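Local structure of putative eukaryotic translation initiation factor eIF-4E (5WB5) at residues A[58-61]-A[62-65]; A[131-134]-A[135-138]. The protein probably binds the methylated cap, including the trypanosomatid cap-4 form, at the 5' end of messenger RNA and takes part in starting translation. One frame throughout, in Å; residues are numbered along the deposited sequence.

Contact 1 (A[58-61]-A[62-65])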
# COMPACT_ATOMS: atom_id res chain seq x y z
N PHE A 58 -5.01 9.17 -6.07
CA PHE A 58 -4.09 8.56 -5.12
C PHE A 58 -3.83 9.49 -3.94
O PHE A 58 -3.88 9.07 -2.78
CB PHE A 58 -2.78 8.21 -5.83
CG PHE A 58 -1.67 7.81 -4.91
CD1 PHE A 58 -1.63 6.55 -4.36
CD2 PHE A 58 -0.66 8.71 -4.60
CE1 PHE A 58 -0.60 6.18 -3.52
CE2 PHE A 58 0.37 8.34 -3.76
CZ PHE A 58 0.40 7.08 -3.22
N PHE A 59 -3.57 10.77 -4.22
CA PHE A 59 -3.27 11.69 -3.13
C PHE A 59 -4.51 12.02 -2.29
O PHE A 59 -4.38 12.29 -1.10
CB PHE A 59 -2.63 12.96 -3.68
CG PHE A 59 -1.16 12.80 -3.96
CD1 PHE A 59 -0.24 12.78 -2.93
CD2 PHE A 59 -0.71 12.64 -5.26
CE1 PHE A 59 1.10 12.62 -3.18
CE2 PHE A 59 0.63 12.47 -5.52
CZ PHE A 59 1.54 12.47 -4.48
N VAL A 60 -5.70 11.97 -2.88
CA VAL A 60 -6.92 12.12 -2.08
C VAL A 60 -7.07 10.93 -1.14
O VAL A 60 -7.33 11.09 0.07
CB VAL A 60 -8.15 12.27 -3.00
CG1 VAL A 60 -9.42 12.29 -2.19
CG2 VAL A 60 -8.04 13.55 -3.81
N MET A 61 -6.91 9.72 -1.67
CA MET A 61 -6.87 8.53 -0.84
C MET A 61 -5.91 8.73 0.33
O MET A 61 -6.27 8.53 1.49
CB MET A 61 -6.44 7.32 -1.68
CG MET A 61 -6.38 6.00 -0.94
SD MET A 61 -5.47 4.75 -1.87
CE MET A 61 -3.79 5.30 -1.60
N LEU A 62 -4.67 9.13 0.03
CA LEU A 62 -3.70 9.38 1.09
C LEU A 62 -4.23 10.38 2.10
O LEU A 62 -4.06 10.20 3.31
CB LEU A 62 -2.39 9.88 0.50
CG LEU A 62 -1.44 8.84 -0.10
CD1 LEU A 62 -0.25 9.54 -0.73
CD2 LEU A 62 -0.98 7.85 0.96
N ARG A 63 -4.87 11.45 1.62
CA ARG A 63 -5.44 12.45 2.52
C ARG A 63 -6.36 11.79 3.53
O ARG A 63 -6.28 12.07 4.74
CB ARG A 63 -6.20 13.50 1.72
CG ARG A 63 -6.78 14.64 2.55
CD ARG A 63 -7.82 15.42 1.76
NE ARG A 63 -7.26 15.94 0.51
CZ ARG A 63 -7.96 16.18 -0.59
NH1 ARG A 63 -9.26 15.94 -0.63
NH2 ARG A 63 -7.34 16.65 -1.67
N TYR A 64 -7.24 10.91 3.07
CA TYR A 64 -8.24 10.34 3.96
C TYR A 64 -7.82 9.00 4.57
O TYR A 64 -8.63 8.38 5.27
CB TYR A 64 -9.58 10.19 3.23
CG TYR A 64 -10.26 11.53 3.00
CD1 TYR A 64 -10.78 12.25 4.06
CD2 TYR A 64 -10.36 12.07 1.72
CE1 TYR A 64 -11.39 13.47 3.86
CE2 TYR A 64 -10.97 13.29 1.51
CZ TYR A 64 -11.48 13.99 2.58
OH TYR A 64 -12.09 15.20 2.38
N MET A 65 -6.60 8.54 4.32
CA MET A 65 -6.09 7.37 5.02
C MET A 65 -5.62 7.74 6.42
O MET A 65 -5.24 8.88 6.69
CB MET A 65 -4.93 6.74 4.25
CG MET A 65 -5.34 5.84 3.10
SD MET A 65 -3.94 5.25 2.13
CE MET A 65 -2.97 4.40 3.38
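Leu62 reaches back one helical turn to Phe58 and lays its CG over one face of that ring, a CH-pi contact with CG 4.3 Å from the centroid of the Phe58 ring and 21° off the ring normal. The placement follows from two first torsions: CG of Leu62 stands beside its own backbone N (chi1 -80°), while the Phe58 ring is swung to the carbonyl side (chi1 170°). CD1 of Leu62 sits by CE2 and CZ of Phe58 and also meets the Phe59 ring obliquely, 3.9 Å from its CD1, so it touches both rings. Farther along, Met61 and Met65 lie alongside one another; both chains bend at their last torsion, and CE of Met61 ends 3.7 Å from SD of Met65. Val60 sets CG1 over one face of the Arg63 guanidinium, with CG2 3.8 Å from Arg63 NH2, and CG1 also touches CD2 of Tyr64 at 4.0 Å. Leu62 N bonds to Phe58 O at 2.9 Å, whereas the bond from Met65 N to Met61 O is weak. This helix belongs to the dorsal side of the eIF4E fold, where partner proteins of the family bind. The chemistry is accordingly two-sided: Phe58 and Met61 pack within their own chain, while Phe59, Val60 and Tyr64 pack on apolar side chains of another protein's chain, to whose backbone Arg63 hydrogen-bonds and to whose acidic side chain Tyr64 OH does.

Contact 2 (A[131-134]-A[135-138])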
# COMPACT_ATOMS: atom_id res chain seq x y z
N LYS A 131 5.26 13.90 10.59
CA LYS A 131 5.10 12.52 10.15
C LYS A 131 6.26 11.67 10.65
O LYS A 131 7.42 12.09 10.63
CB LYS A 131 5.01 12.44 8.63
CG LYS A 131 3.69 12.88 8.04
CD LYS A 131 3.61 12.59 6.55
CE LYS A 131 2.28 13.00 5.95
NZ LYS A 131 1.99 14.45 6.14
N THR A 132 5.94 10.47 11.11
CA THR A 132 6.98 9.55 11.55
C THR A 132 7.70 8.96 10.34
O THR A 132 7.18 8.95 9.22
CB THR A 132 6.38 8.42 12.39
OG1 THR A 132 5.47 7.65 11.60
CG2 THR A 132 5.63 9.00 13.59
N ASP A 133 8.92 8.48 10.57
CA ASP A 133 9.66 7.81 9.51
C ASP A 133 8.90 6.62 8.95
O ASP A 133 9.01 6.31 7.76
CB ASP A 133 11.03 7.37 10.02
CG ASP A 133 11.95 8.55 10.31
OD1 ASP A 133 11.91 9.54 9.55
OD2 ASP A 133 12.72 8.48 11.29
N LEU A 134 8.11 5.95 9.79
CA LEU A 134 7.29 4.83 9.31
C LEU A 134 6.24 5.31 8.31
O LEU A 134 6.07 4.72 7.24
CB LEU A 134 6.63 4.13 10.50
CG LEU A 134 5.74 2.93 10.17
CD1 LEU A 134 6.55 1.81 9.55
CD2 LEU A 134 5.03 2.46 11.43
N ASP A 135 5.52 6.38 8.66
CA ASP A 135 4.55 6.93 7.71
C ASP A 135 5.24 7.39 6.44
O ASP A 135 4.72 7.19 5.33
CB ASP A 135 3.79 8.09 8.35
CG ASP A 135 2.92 7.65 9.52
OD1 ASP A 135 2.28 6.59 9.42
OD2 ASP A 135 2.88 8.39 10.53
N LYS A 136 6.42 8.02 6.57
CA LYS A 136 7.13 8.50 5.39
C LYS A 136 7.53 7.35 4.48
O LYS A 136 7.41 7.45 3.25
CB LYS A 136 8.37 9.29 5.81
CG LYS A 136 8.07 10.63 6.48
CD LYS A 136 9.34 11.28 7.01
CE LYS A 136 9.04 12.59 7.72
NZ LYS A 136 10.24 13.12 8.42
N ALA A 137 8.01 6.24 5.05
CA ALA A 137 8.37 5.09 4.24
C ALA A 137 7.15 4.46 3.59
O ALA A 137 7.20 4.03 2.43
CB ALA A 137 9.11 4.06 5.10
N TRP A 138 6.04 4.40 4.32
CA TRP A 138 4.80 3.88 3.76
C TRP A 138 4.38 4.72 2.55
O TRP A 138 4.05 4.18 1.48
CB TRP A 138 3.72 3.87 4.85
CG TRP A 138 2.37 3.40 4.43
CD1 TRP A 138 1.18 4.00 4.69
CD2 TRP A 138 2.07 2.21 3.68
NE1 TRP A 138 0.15 3.27 4.16
CE2 TRP A 138 0.67 2.17 3.53
CE3 TRP A 138 2.83 1.18 3.13
CZ2 TRP A 138 0.02 1.14 2.85
CZ3 TRP A 138 2.19 0.16 2.45
CH2 TRP A 138 0.80 0.15 2.32
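Thr132 OG1 is tied twice to Asp135: it accepts the backbone N-H of Asp135, with OG1 3.2 Å from N at a nearly straight 169°, and gives a weaker hydrogen bond to the carboxylate, with OG1 2.9 Å from Asp135 OD2. This is an N-cap, with threonine standing in front of the helix and closing off an amide of its first turn. A chi1 of 64° places OG1 between the Thr132 backbone N and carbonyl carbon, where it can turn to that amide, and Asp135 brings its CG beside its own N to put OD2 within range. The other carboxylate oxygen, OD1, is bonded to Leu68 N and weakly to His69 N, which would help to fix the rotation of this buried acid; the nearby helix N terminus may also favour its charged form. On the solvent side Lys136 stretches out fully beyond CG and reaches back past the N-terminal end of the helix. Its CE lies 3.4 Å from Lys131 O, and its NZ is 4.1 Å from Asp133 OD1, an attraction too long for a salt bridge. The first i to i+4 bond runs from Lys136 N to Thr132 O (2.9 Å). Leu134 packs on Met169 and Asn176, and Trp138 on Ile167, Met169 and Leu178, seating helix 133-147 against strands 164-171 and 175-182; Trp138 also touches Met65, where helix 55-64 gives out, and Leu68.

From the N terminus, strand 47-54 leads into helix 55-64; contact 1 takes up its later part and runs into the loop. The chain passes through Pro67, Leu68 and His69, then strands 75-81 and 97-104 and, after a stretch that is not modelled, reaches contact 2 at the start of helix 133-147. Each contact is one continuous stretch closing no long loop, and the two follow in series, neither nested nor crossed. They touch in space, with Met65 CE 3.4 Å from Trp138 NE1. Phe58 adds contacts to Leu142, Met143 and Val146, so the helices pack together on the sheet: Met61 and Met65 on strands 22-32 and 75-81, helix 133-147 on strands 164-171 and 175-182.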